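Side-chain contacts in thymidylate synthase (Enterobacteria phage T4, PDB 1TIS), which catalyses the reductive methylation of dUMP to dTMP, converting 5,10-methylenetetrahydrofolate to dihydrofolate, as a homodimer: residues K40-V45 with S190-V195; D88-N93 with Y150-P155; L50-C55 with F269-Y274; A199-L204 with L252-Q257; R35-K40 with N163-Y168. All blocks are in the same frame, centred on the assembly; numbering follows the deposited sequence.

Contact 1. Residues K40-V45 with S190-V195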
# COMPACT_ATOMS: atom_id res chain seq x y z
N LYS A 40 3.81 18.11 16.36
CA LYS A 40 4.22 17.96 17.72
C LYS A 40 5.64 17.37 17.80
O LYS A 40 5.97 16.56 18.68
CB LYS A 40 3.17 17.09 18.42
CG LYS A 40 2.58 17.93 19.54
CD LYS A 40 3.67 18.19 20.60
CE LYS A 40 3.45 19.46 21.43
NZ LYS A 40 3.66 20.66 20.64
N GLY A 41 6.50 17.80 16.87
CA GLY A 41 7.89 17.41 16.91
C GLY A 41 8.29 16.44 15.82
O GLY A 41 7.48 15.83 15.12
N PHE A 42 9.61 16.30 15.68
CA PHE A 42 10.16 15.45 14.65
C PHE A 42 10.22 14.01 15.10
O PHE A 42 11.12 13.70 15.87
CB PHE A 42 11.55 16.01 14.33
CG PHE A 42 12.36 15.26 13.31
CD1 PHE A 42 12.07 15.39 11.97
CD2 PHE A 42 13.39 14.47 13.76
CE1 PHE A 42 12.83 14.71 11.05
CE2 PHE A 42 14.14 13.80 12.84
CZ PHE A 42 13.86 13.91 11.49
N PRO A 43 9.42 13.05 14.66
CA PRO A 43 9.31 11.76 15.30
C PRO A 43 10.58 10.91 15.34
O PRO A 43 10.53 9.91 16.06
CB PRO A 43 8.19 11.11 14.56
CG PRO A 43 8.45 11.52 13.13
CD PRO A 43 8.77 13.00 13.35
N ALA A 44 11.73 11.19 14.69
CA ALA A 44 12.81 10.20 14.64
C ALA A 44 13.49 9.86 15.96
O ALA A 44 14.36 10.52 16.54
CB ALA A 44 13.94 10.60 13.71
N VAL A 45 12.97 8.72 16.38
CA VAL A 45 13.31 8.06 17.61
C VAL A 45 14.79 7.68 17.53
O VAL A 45 15.24 6.99 16.60
CB VAL A 45 12.40 6.79 17.79
CG1 VAL A 45 12.27 6.60 19.30
CG2 VAL A 45 11.01 6.88 17.16
N SER A 190 13.50 8.72 7.06
CA SER A 190 13.46 8.99 5.63
C SER A 190 12.18 9.61 5.12
O SER A 190 12.27 10.69 4.51
CB SER A 190 13.71 7.70 4.87
OG SER A 190 14.88 7.75 4.04
N TYR A 191 10.97 9.10 5.35
CA TYR A 191 9.81 9.81 4.85
C TYR A 191 9.48 11.05 5.70
O TYR A 191 8.91 11.99 5.15
CB TYR A 191 8.62 8.89 4.80
CG TYR A 191 8.74 7.87 3.68
CD1 TYR A 191 8.55 8.22 2.36
CD2 TYR A 191 9.06 6.57 4.00
CE1 TYR A 191 8.70 7.27 1.35
CE2 TYR A 191 9.20 5.62 2.99
CZ TYR A 191 9.03 5.96 1.67
OH TYR A 191 9.24 4.99 0.71
N ALA A 192 9.79 11.13 7.01
CA ALA A 192 9.63 12.34 7.83
C ALA A 192 10.35 13.52 7.17
O ALA A 192 9.79 14.63 7.04
CB ALA A 192 10.26 12.14 9.18
N THR A 193 11.60 13.28 6.72
CA THR A 193 12.37 14.26 5.98
C THR A 193 11.64 14.40 4.66
O THR A 193 11.31 15.56 4.37
CB THR A 193 13.82 13.78 5.79
OG1 THR A 193 14.30 13.38 7.07
CG2 THR A 193 14.76 14.87 5.31
N LEU A 194 11.25 13.38 3.86
CA LEU A 194 10.47 13.61 2.62
C LEU A 194 9.20 14.44 2.76
O LEU A 194 8.88 15.22 1.85
CB LEU A 194 10.01 12.33 1.93
CG LEU A 194 10.45 11.95 0.48
CD1 LEU A 194 9.22 11.44 -0.25
CD2 LEU A 194 11.00 13.12 -0.30
N VAL A 195 8.42 14.39 3.85
CA VAL A 195 7.25 15.26 3.92
C VAL A 195 7.76 16.64 4.28
O VAL A 195 7.07 17.63 4.04
CB VAL A 195 6.25 14.69 4.96
CG1 VAL A 195 6.89 14.65 6.28
CG2 VAL A 195 5.02 15.58 5.08
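Phe42 and Pro43 meet the helix at the methyl of Ala192, which points toward them. The aromatic ring of Phe42 reaches it with CE1, 4.1 Å from Ala192 CB, the methyl lying oblique to the ring plane. Beside it Pro43 CG lies 4.4 Å from Ala192 CB, which thus has two apolar neighbours. At the edge of the Phe42 ring, near its plane, stands Thr193 OG1, 4.4 Å from CE1; this hydroxyl is committed to the carbonyl of Ala189, one turn back on its own helix. The contact joins the loop between strand 33-37 and helix 53-64 to helix 184-202, the long, largely buried helix packed against the main β-sheet of the thymidylate synthase fold. Phe42 gets its ring to the helix because CG is anti to the backbone N (chi1 178°), although its CB does not itself point there. Further out, the Phe42 backbone is hydrogen-bonded to Cys238, and its side chain also touches Leu240 and Leu271. Gly41, just before it, has a positive phi that suits glycine at this bend. Thr193 in turn lies against Ile56 and Leu59 of helix 53-64, while Pro43 also touches Ile188, one turn before Ala192.

Contact 2. Residues D88-N93 with Y150-P155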
# COMPACT_ATOMS: atom_id res chain seq x y z
N ASP A 88 26.72 -0.83 0.34
CA ASP A 88 27.95 -1.52 -0.02
C ASP A 88 27.95 -3.03 0.10
O ASP A 88 28.14 -3.75 -0.89
CB ASP A 88 29.09 -0.99 0.82
CG ASP A 88 29.57 0.37 0.37
OD1 ASP A 88 29.60 0.68 -0.82
OD2 ASP A 88 29.94 1.12 1.25
N GLU A 89 27.74 -3.55 1.30
CA GLU A 89 27.68 -4.98 1.46
C GLU A 89 26.22 -5.23 1.22
O GLU A 89 25.44 -5.27 2.17
CB GLU A 89 28.06 -5.42 2.88
CG GLU A 89 29.50 -5.94 3.05
CD GLU A 89 30.60 -4.90 3.31
OE1 GLU A 89 30.44 -4.06 4.20
OE2 GLU A 89 31.62 -4.93 2.62
N ASN A 90 25.87 -5.23 -0.08
CA ASN A 90 24.50 -5.44 -0.62
C ASN A 90 24.69 -5.45 -2.14
O ASN A 90 24.20 -6.30 -2.90
CB ASN A 90 23.50 -4.30 -0.21
CG ASN A 90 22.04 -4.71 -0.18
OD1 ASN A 90 21.30 -4.46 -1.12
ND2 ASN A 90 21.51 -5.33 0.85
N TYR A 91 25.54 -4.52 -2.57
CA TYR A 91 26.06 -4.50 -3.92
C TYR A 91 27.10 -5.61 -3.91
O TYR A 91 26.88 -6.59 -4.61
CB TYR A 91 26.67 -3.14 -4.19
CG TYR A 91 27.84 -3.11 -5.12
CD1 TYR A 91 27.76 -3.53 -6.45
CD2 TYR A 91 29.02 -2.64 -4.59
CE1 TYR A 91 28.88 -3.47 -7.25
CE2 TYR A 91 30.14 -2.57 -5.39
CZ TYR A 91 30.05 -2.99 -6.70
OH TYR A 91 31.19 -2.91 -7.46
N GLU A 92 28.17 -5.57 -3.10
CA GLU A 92 29.19 -6.63 -3.06
C GLU A 92 28.78 -8.10 -3.02
O GLU A 92 29.65 -8.98 -2.95
CB GLU A 92 30.12 -6.43 -1.87
CG GLU A 92 31.40 -5.73 -2.28
CD GLU A 92 31.82 -4.61 -1.35
OE1 GLU A 92 31.28 -4.53 -0.25
OE2 GLU A 92 32.69 -3.83 -1.75
N ASN A 93 27.50 -8.42 -2.92
CA ASN A 93 27.09 -9.76 -3.13
C ASN A 93 25.81 -9.69 -3.93
O ASN A 93 26.00 -9.87 -5.13
CB ASN A 93 26.88 -10.51 -1.81
CG ASN A 93 25.67 -10.09 -1.04
OD1 ASN A 93 25.39 -8.89 -0.95
ND2 ASN A 93 24.89 -11.04 -0.56
N TYR A 150 15.80 -7.13 -12.44
CA TYR A 150 17.14 -6.60 -12.44
C TYR A 150 17.57 -5.86 -11.14
O TYR A 150 18.54 -5.08 -11.13
CB TYR A 150 17.26 -5.69 -13.63
CG TYR A 150 16.67 -6.20 -14.92
CD1 TYR A 150 17.04 -7.42 -15.41
CD2 TYR A 150 15.77 -5.43 -15.59
CE1 TYR A 150 16.51 -7.91 -16.57
CE2 TYR A 150 15.22 -5.91 -16.76
CZ TYR A 150 15.59 -7.14 -17.23
OH TYR A 150 15.01 -7.66 -18.37
N MET A 151 16.92 -6.03 -10.00
CA MET A 151 17.29 -5.23 -8.88
C MET A 151 18.01 -6.08 -7.83
O MET A 151 17.61 -7.22 -7.58
CB MET A 151 16.03 -4.60 -8.27
CG MET A 151 15.10 -3.64 -9.02
SD MET A 151 13.53 -3.39 -8.13
CE MET A 151 12.36 -2.98 -9.38
N ALA A 152 19.06 -5.50 -7.23
CA ALA A 152 19.75 -6.01 -6.03
C ALA A 152 18.85 -6.53 -4.90
O ALA A 152 18.97 -7.64 -4.40
CB ALA A 152 20.62 -4.92 -5.41
N LEU A 153 17.96 -5.67 -4.43
CA LEU A 153 16.99 -5.95 -3.37
C LEU A 153 15.70 -5.31 -3.89
O LEU A 153 15.68 -4.08 -4.12
CB LEU A 153 17.51 -5.30 -2.05
CG LEU A 153 16.68 -5.01 -0.77
CD1 LEU A 153 17.70 -4.78 0.34
CD2 LEU A 153 15.82 -3.76 -0.85
N PRO A 154 14.63 -6.04 -4.16
CA PRO A 154 13.34 -5.44 -4.53
C PRO A 154 12.94 -4.53 -3.36
O PRO A 154 13.29 -4.86 -2.22
CB PRO A 154 12.44 -6.65 -4.78
CG PRO A 154 13.05 -7.70 -3.87
CD PRO A 154 14.54 -7.48 -4.03
N PRO A 155 12.29 -3.37 -3.55
CA PRO A 155 12.13 -2.34 -2.52
C PRO A 155 11.42 -2.88 -1.31
O PRO A 155 10.53 -3.68 -1.51
CB PRO A 155 11.35 -1.23 -3.20
CG PRO A 155 11.67 -1.44 -4.65
CD PRO A 155 11.58 -2.97 -4.75
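Asn90 on helix 88-95 lays its side-chain amide against Leu153, which comes from the loop leading into strand 157-164. Its CB does not point at that loop; the turn at chi1 (-155°), which sets CG anti to the backbone N, carries the amide across. Beyond CG, Asn90 OD1 lies 3.9 Å from Leu153 CD1 and 4.0 Å from Leu153 CB, with the methyl of Ala152 farther off, 4.4 Å between that OD1 and Ala152 CB. Asn90 ND2 stands 3.9 Å from Leu153 CD1, so one methyl branch of the leucine touches both ends of the amide. The two side chains cross at about a right angle. No hydrogen bond joins the segments: ND2 makes a weak one to the carbonyl of Val286, the C-terminal residue, and the backbone O of Ala152 accepts from Gln94. Leu153 also packs on Tyr109, and Pro154 next to it touches Arg137 of the second subunit. The Leu153 side chain is about 5 Å from that of Cys156, the probable nucleophile, and about 5 Å from a bound phosphate ion. Leu153 thus links helix 88-95 to the loop before that cysteine, consistent with the active-site wall of a thymidylate synthase, whose C-terminus borders the folate site.

Contact 3. Residues L50-C55 with F269-Y274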
# COMPACT_ATOMS: atom_id res chain seq x y z
N LEU A 50 21.77 7.26 15.98
CA LEU A 50 21.16 6.87 14.73
C LEU A 50 22.11 7.32 13.65
O LEU A 50 22.50 8.50 13.67
CB LEU A 50 19.82 7.58 14.69
CG LEU A 50 18.98 7.64 13.45
CD1 LEU A 50 18.48 6.27 13.01
CD2 LEU A 50 17.85 8.57 13.78
N ALA A 51 22.59 6.44 12.78
CA ALA A 51 23.42 6.92 11.70
C ALA A 51 22.43 7.55 10.73
O ALA A 51 21.94 7.01 9.75
CB ALA A 51 24.15 5.77 11.05
N TRP A 52 22.12 8.79 11.05
CA TRP A 52 21.11 9.56 10.40
C TRP A 52 21.74 10.20 9.19
O TRP A 52 21.12 10.16 8.14
CB TRP A 52 20.60 10.50 11.50
CG TRP A 52 19.62 11.58 11.07
CD1 TRP A 52 18.24 11.46 10.99
CD2 TRP A 52 20.08 12.80 10.68
NE1 TRP A 52 17.82 12.63 10.53
CE2 TRP A 52 18.89 13.45 10.34
CE3 TRP A 52 21.35 13.33 10.60
CZ2 TRP A 52 18.99 14.74 9.88
CZ3 TRP A 52 21.42 14.62 10.14
CH2 TRP A 52 20.26 15.29 9.79
N LYS A 53 22.93 10.80 9.21
CA LYS A 53 23.65 11.35 8.03
C LYS A 53 23.64 10.47 6.75
O LYS A 53 23.57 10.94 5.61
CB LYS A 53 25.13 11.61 8.37
CG LYS A 53 25.61 11.85 9.84
CD LYS A 53 25.77 10.62 10.77
CE LYS A 53 26.32 9.36 10.06
NZ LYS A 53 27.60 9.55 9.37
N ALA A 54 23.74 9.14 6.94
CA ALA A 54 23.64 8.15 5.87
C ALA A 54 22.19 7.85 5.53
O ALA A 54 21.89 7.29 4.49
CB ALA A 54 24.23 6.82 6.23
N CYS A 55 21.24 8.14 6.41
CA CYS A 55 19.84 8.04 6.07
C CYS A 55 19.40 9.22 5.18
O CYS A 55 18.59 9.08 4.24
CB CYS A 55 19.05 7.99 7.35
SG CYS A 55 17.34 8.34 6.92
N PHE A 269 21.15 19.31 7.06
CA PHE A 269 19.91 18.89 7.67
C PHE A 269 20.38 18.72 9.07
O PHE A 269 21.37 18.01 9.26
CB PHE A 269 19.43 17.54 7.09
CG PHE A 269 19.15 17.51 5.59
CD1 PHE A 269 20.20 17.64 4.68
CD2 PHE A 269 17.86 17.36 5.13
CE1 PHE A 269 19.96 17.62 3.32
CE2 PHE A 269 17.62 17.35 3.76
CZ PHE A 269 18.66 17.47 2.86
N VAL A 270 19.77 19.33 10.07
CA VAL A 270 20.27 19.21 11.43
C VAL A 270 19.16 19.27 12.52
O VAL A 270 18.06 19.76 12.23
CB VAL A 270 21.36 20.33 11.40
CG1 VAL A 270 20.74 21.74 11.28
CG2 VAL A 270 22.28 20.05 12.57
N LEU A 271 19.33 18.77 13.76
CA LEU A 271 18.28 18.78 14.79
C LEU A 271 18.60 19.55 16.10
O LEU A 271 19.69 19.37 16.67
CB LEU A 271 17.92 17.35 15.15
CG LEU A 271 17.71 16.32 14.06
CD1 LEU A 271 17.06 15.07 14.64
CD2 LEU A 271 16.76 16.85 13.03
N ASN A 272 17.73 20.42 16.66
CA ASN A 272 18.05 21.15 17.89
C ASN A 272 17.68 20.33 19.11
O ASN A 272 16.67 19.62 19.08
CB ASN A 272 17.31 22.50 18.04
CG ASN A 272 17.56 23.24 19.38
OD1 ASN A 272 16.70 23.29 20.25
ND2 ASN A 272 18.71 23.83 19.69
N ASN A 273 18.57 20.43 20.11
CA ASN A 273 18.53 19.82 21.44
C ASN A 273 17.68 18.57 21.66
O ASN A 273 16.90 18.33 22.58
CB ASN A 273 18.15 20.90 22.46
CG ASN A 273 19.24 21.98 22.55
OD1 ASN A 273 20.42 21.73 22.32
ND2 ASN A 273 18.88 23.23 22.81
N TYR A 274 18.16 17.73 20.75
CA TYR A 274 17.72 16.39 20.46
C TYR A 274 18.30 15.45 21.50
O TYR A 274 19.51 15.46 21.80
CB TYR A 274 18.17 16.27 19.02
CG TYR A 274 18.80 15.05 18.39
CD1 TYR A 274 18.07 13.90 18.15
CD2 TYR A 274 20.07 15.18 17.87
CE1 TYR A 274 18.61 12.89 17.37
CE2 TYR A 274 20.62 14.17 17.10
CZ TYR A 274 19.88 13.03 16.84
OH TYR A 274 20.38 12.04 15.99
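Trp52, just ahead of helix 53-64, packs against Phe269 of strand 269-270 and the following Leu271; strands 241-242 and 269-270 form a small antiparallel sheet, separate from the six-stranded one of the thymidylate synthase fold. The indole does most of the touching, through the outer rim of its six-membered ring. CG lies anti to the backbone N (chi1 173°), which sends the ring system out across the strand. The carbonyl O of Phe269 sits at the Trp52 edge, near the ring plane, with Trp52 CZ3 3.5 Å away. The same rim meets the root of the Phe269 side chain, with Trp52 CH2 3.6 Å and Trp52 CZ2 4.0 Å from Phe269 CB, and the two side chains cross at about a right angle. Beyond its CB, Phe269 leads away from the tryptophan: its ring goes inward to Ile56 and Ile60 of helix 53-64 and to Thr193 and Ile197 of helix 184-202. The strand itself is held by backbone hydrogen bonding of Val270 with Val241. Leu271, which also touches Phe42 and Cys238, approaches the neighbouring rim atom CZ2 with one branch. Leu271 CD2 lies oblique to the ring plane, 4.4 Å from Trp52 CZ2.

Contact 4. Residues A199-L204 with L252-Q257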
# COMPACT_ATOMS: atom_id res chain seq x y z
N ALA A 199 6.78 19.55 1.63
CA ALA A 199 6.03 20.64 2.21
C ALA A 199 6.82 21.89 1.98
O ALA A 199 6.13 22.88 1.75
CB ALA A 199 5.89 20.57 3.64
N LYS A 200 8.17 21.96 1.93
CA LYS A 200 8.82 23.24 1.66
C LYS A 200 8.71 23.68 0.18
O LYS A 200 8.73 24.87 -0.17
CB LYS A 200 10.29 23.17 2.10
CG LYS A 200 11.02 24.50 1.96
CD LYS A 200 10.47 25.44 3.04
CE LYS A 200 10.32 26.94 2.70
NZ LYS A 200 9.71 27.63 3.85
N MET A 201 8.54 22.74 -0.75
CA MET A 201 8.38 23.07 -2.17
C MET A 201 6.97 23.53 -2.35
O MET A 201 6.75 24.61 -2.87
CB MET A 201 8.57 21.87 -3.10
CG MET A 201 10.00 21.39 -3.25
SD MET A 201 10.01 19.74 -3.96
CE MET A 201 10.00 20.03 -5.70
N CYS A 202 6.01 22.75 -1.83
CA CYS A 202 4.60 23.08 -1.97
C CYS A 202 4.12 24.21 -1.03
O CYS A 202 3.01 24.74 -1.14
CB CYS A 202 3.82 21.76 -1.77
SG CYS A 202 4.27 20.48 -2.96
N ASN A 203 5.01 24.60 -0.11
CA ASN A 203 4.78 25.56 0.94
C ASN A 203 3.50 25.24 1.72
O ASN A 203 2.48 25.93 1.90
CB ASN A 203 4.74 26.97 0.32
CG ASN A 203 4.89 28.09 1.37
OD1 ASN A 203 4.17 29.09 1.29
ND2 ASN A 203 5.78 28.05 2.37
N LEU A 204 3.60 24.04 2.25
CA LEU A 204 2.56 23.55 3.08
C LEU A 204 3.27 23.24 4.38
O LEU A 204 4.50 23.17 4.49
CB LEU A 204 1.95 22.31 2.39
CG LEU A 204 1.36 22.34 0.96
CD1 LEU A 204 0.32 21.26 0.79
CD2 LEU A 204 0.56 23.58 0.70
N LEU A 252 10.02 28.70 -6.95
CA LEU A 252 10.75 28.19 -8.09
C LEU A 252 9.96 27.08 -8.72
O LEU A 252 9.18 26.45 -8.00
CB LEU A 252 12.14 27.69 -7.67
CG LEU A 252 13.19 28.70 -7.17
CD1 LEU A 252 14.61 28.14 -7.15
CD2 LEU A 252 13.21 29.85 -8.14
N SER A 253 10.10 26.87 -10.04
CA SER A 253 9.36 25.82 -10.72
C SER A 253 9.77 24.47 -10.17
O SER A 253 10.97 24.32 -9.92
CB SER A 253 9.63 25.87 -12.19
OG SER A 253 11.01 25.89 -12.51
N THR A 254 8.88 23.51 -9.96
CA THR A 254 9.19 22.18 -9.40
C THR A 254 10.47 21.50 -9.86
O THR A 254 11.29 20.99 -9.08
CB THR A 254 8.00 21.30 -9.69
OG1 THR A 254 6.85 22.04 -9.28
CG2 THR A 254 8.07 19.99 -8.99
N LYS A 255 10.67 21.63 -11.16
CA LYS A 255 11.85 21.04 -11.75
C LYS A 255 13.14 21.77 -11.31
O LYS A 255 14.22 21.19 -11.16
CB LYS A 255 11.67 21.04 -13.29
CG LYS A 255 10.24 20.88 -13.85
CD LYS A 255 9.73 22.27 -14.32
CE LYS A 255 8.22 22.51 -14.26
NZ LYS A 255 7.76 22.62 -12.88
N GLU A 256 13.06 23.07 -11.01
CA GLU A 256 14.14 23.92 -10.54
C GLU A 256 14.39 23.86 -9.02
O GLU A 256 15.48 24.14 -8.49
CB GLU A 256 13.76 25.28 -11.01
CG GLU A 256 14.83 26.29 -11.00
CD GLU A 256 16.09 25.76 -11.63
OE1 GLU A 256 16.12 25.58 -12.85
OE2 GLU A 256 17.02 25.50 -10.87
N GLN A 257 13.31 23.45 -8.33
CA GLN A 257 13.32 23.23 -6.89
C GLN A 257 14.06 21.95 -6.51
O GLN A 257 14.79 21.96 -5.51
CB GLN A 257 11.92 23.13 -6.31
CG GLN A 257 11.06 24.38 -6.42
CD GLN A 257 9.75 24.25 -5.66
OE1 GLN A 257 9.09 23.23 -5.81
NE2 GLN A 257 9.33 25.17 -4.79
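The last turn of helix 184-202 meets the first turn of helix 254-262 here, with Met201 and Gln257 facing each other. One hydrogen bond spans the gap: Gln257 NE2 donates to Met201 O over 3.3 Å, nearly straight at the hydrogen (172°). The acceptor lies close to the plane of the Gln257 amide, but the donor comes in well to the side of the carbonyl, at a C=O...N angle of 105° and tilted out of the carbonyl plane. NE2 has a second acceptor in Phe249 O, and two bonds of this kind would fix the rotation of the amide. Gln257 OE1 receives a weak hydrogen bond from Lys130 and faces the Met201 side chain. The Met201 chain crosses that of Gln257 at a slant and bends at chi3 (88°). Met201 CE lies 3.7 Å from Gln257 CB and 3.8 Å from Thr254 CG2. The hydroxyl of Thr254 is taken up elsewhere, by Lys130 and Asp127 of helix 121-131, whose Ile126 touches both Met201 and Thr254. Ser253 occupies the N-cap position of helix 254-262, and its carbonyl accepts from the backbone N of both Glu256 and Gln257. Helix 184-202 ends just before Asn203, which takes a positive phi, while Leu204 N bonds back to Ala199 O. The arrangement is helix-to-helix packing within the thymidylate synthase fold, with the Gln257 amide bonded to the last-turn carbonyl of Met201 and helix 121-131 alongside.

Contact 5. Residues R35-K40 with N163-Y168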
# COMPACT_ATOMS: atom_id res chain seq x y z
N ARG A 35 0.49 6.52 13.34
CA ARG A 35 0.33 7.84 12.73
C ARG A 35 1.14 8.83 13.54
O ARG A 35 1.10 8.75 14.77
CB ARG A 35 -1.15 8.28 12.68
CG ARG A 35 -1.99 8.00 13.91
CD ARG A 35 -2.61 6.59 14.12
NE ARG A 35 -3.09 6.51 15.50
CZ ARG A 35 -2.95 5.41 16.28
NH1 ARG A 35 -2.44 4.26 15.80
NH2 ARG A 35 -3.34 5.45 17.56
N TRP A 36 1.90 9.75 12.96
CA TRP A 36 2.77 10.69 13.67
C TRP A 36 2.39 12.11 13.36
O TRP A 36 2.17 12.41 12.19
CB TRP A 36 4.26 10.61 13.29
CG TRP A 36 4.97 9.33 13.66
CD1 TRP A 36 5.53 9.15 14.89
CD2 TRP A 36 5.04 8.23 12.86
NE1 TRP A 36 5.95 7.92 14.88
CE2 TRP A 36 5.68 7.33 13.69
CE3 TRP A 36 4.66 7.87 11.58
CZ2 TRP A 36 5.94 6.04 13.24
CZ3 TRP A 36 4.91 6.58 11.15
CH2 TRP A 36 5.55 5.67 11.97
N ASP A 37 2.36 13.01 14.33
CA ASP A 37 2.09 14.41 14.04
C ASP A 37 3.44 15.08 14.02
O ASP A 37 4.04 15.23 15.08
CB ASP A 37 1.25 15.10 15.12
CG ASP A 37 -0.24 15.05 14.86
OD1 ASP A 37 -0.69 15.82 13.99
OD2 ASP A 37 -0.93 14.26 15.52
N LEU A 38 3.94 15.50 12.87
CA LEU A 38 5.23 16.17 12.87
C LEU A 38 5.16 17.56 13.50
O LEU A 38 6.20 18.16 13.84
CB LEU A 38 5.76 16.26 11.46
CG LEU A 38 6.25 14.96 10.85
CD1 LEU A 38 5.12 14.06 10.40
CD2 LEU A 38 7.05 15.30 9.64
N THR A 39 3.90 18.04 13.65
CA THR A 39 3.55 19.32 14.28
C THR A 39 3.98 19.27 15.74
O THR A 39 4.46 20.27 16.30
CB THR A 39 2.01 19.62 14.23
OG1 THR A 39 1.28 18.47 13.77
CG2 THR A 39 1.77 20.86 13.38
N LYS A 40 3.81 18.11 16.36
CA LYS A 40 4.22 17.96 17.72
C LYS A 40 5.64 17.37 17.80
O LYS A 40 5.97 16.56 18.68
CB LYS A 40 3.17 17.09 18.42
CG LYS A 40 2.58 17.93 19.54
CD LYS A 40 3.67 18.19 20.60
CE LYS A 40 3.45 19.46 21.43
NZ LYS A 40 3.66 20.66 20.64
N ASN A 163 -1.66 13.34 1.00
CA ASN A 163 -3.00 13.89 1.22
C ASN A 163 -2.77 15.34 1.59
O ASN A 163 -1.80 15.62 2.32
CB ASN A 163 -3.69 13.23 2.39
CG ASN A 163 -5.16 12.92 2.17
OD1 ASN A 163 -5.51 11.97 1.47
ND2 ASN A 163 -6.08 13.63 2.80
N VAL A 164 -3.56 16.28 1.12
CA VAL A 164 -3.42 17.69 1.49
C VAL A 164 -4.59 18.08 2.43
O VAL A 164 -5.76 17.95 2.01
CB VAL A 164 -3.40 18.51 0.18
CG1 VAL A 164 -3.15 19.97 0.52
CG2 VAL A 164 -2.34 17.99 -0.77
N ARG A 165 -4.31 18.43 3.72
CA ARG A 165 -5.32 18.83 4.72
C ARG A 165 -5.94 20.19 4.42
O ARG A 165 -6.68 20.33 3.45
CB ARG A 165 -4.69 18.84 6.11
CG ARG A 165 -4.75 17.42 6.62
CD ARG A 165 -4.81 17.22 8.14
NE ARG A 165 -3.74 17.90 8.86
CZ ARG A 165 -3.46 17.68 10.15
NH1 ARG A 165 -4.18 16.80 10.85
NH2 ARG A 165 -2.47 18.33 10.77
N ASN A 166 -5.83 21.24 5.22
CA ASN A 166 -6.14 22.55 4.68
C ASN A 166 -4.91 23.14 5.29
O ASN A 166 -4.89 23.57 6.45
CB ASN A 166 -7.40 23.25 5.27
CG ASN A 166 -8.23 24.14 4.32
OD1 ASN A 166 -9.37 24.48 4.65
ND2 ASN A 166 -7.85 24.56 3.11
N GLY A 167 -3.84 22.93 4.51
CA GLY A 167 -2.57 23.51 4.89
C GLY A 167 -1.56 22.53 5.44
O GLY A 167 -0.47 22.91 5.88
N TYR A 168 -1.88 21.25 5.45
CA TYR A 168 -0.88 20.27 5.83
C TYR A 168 -0.74 19.24 4.70
O TYR A 168 -1.60 19.09 3.80
CB TYR A 168 -1.30 19.61 7.14
CG TYR A 168 -1.47 20.55 8.32
CD1 TYR A 168 -2.70 21.14 8.53
CD2 TYR A 168 -0.46 20.75 9.26
CE1 TYR A 168 -2.96 21.90 9.66
CE2 TYR A 168 -0.71 21.50 10.39
CZ TYR A 168 -1.97 22.07 10.60
OH TYR A 168 -2.28 22.77 11.78
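This is a small surface contact in which Thr39, just past strand 33-37, touches Tyr168 at the hairpin between strands 157-164 and 168-179. The methyl CG2 of Thr39 lies 3.9 Å from CE2 of Tyr168, at the edge of the phenol ring and near its plane, and the two side chains cross at about a right angle. One face of that ring is covered from within its own hairpin: NH2 of Arg165 sits 3.3 Å above the ring plane of Tyr168, over its centre. The guanidinium arrives edge-on, with Tyr168 CG near its plane. The same NH2 of Arg165 is 4.5 Å from Asp37 OD1, too far for a salt bridge, although the opposite charges probably attract. Asp208 makes a long, weak ion pair with Arg165, and its carboxylate lies close to that of Asp37, so the arginine would ease the meeting of two like charges. The hairpin is tight, closed by a bond of 2.8 Å from Arg165 N to Tyr168 O, and Gly167 has a positive phi well suited to glycine. Strand 205-219 runs between the two segments: Leu38 bonds through its backbone to Gly207 and Gly167 to Ile205. Inward, Leu38 packs on Val195 and His196 of helix 184-202, while Arg165 touches Tyr16 of the second subunit.

In the fold
Contacts 1 and 3 are neighbours, with centres about 11 Å apart: Phe42 CE2 meets Leu271 CD1 at 3.7 Å, and Thr193 CG2 meets Phe269 CD2 at 4.0 Å. Contact 5, also about 11 Å from contact 1 by centres, shares Lys40 with it and adds Leu38 CD2, 3.4 Å from Val195 CG1. Helix 184-202 serves both contact 1 and contact 4, and contact 4 touches contact 5 through Leu204 and Val164. Contact 2 stands apart, its centre about 26 Å from that of contact 1 and on the opposite side of the chain's centre, with the Leu153 side chain about 5 Å from that of Cys156, the probable nucleophile. Contact 4 lies away from the substrate and folate sites.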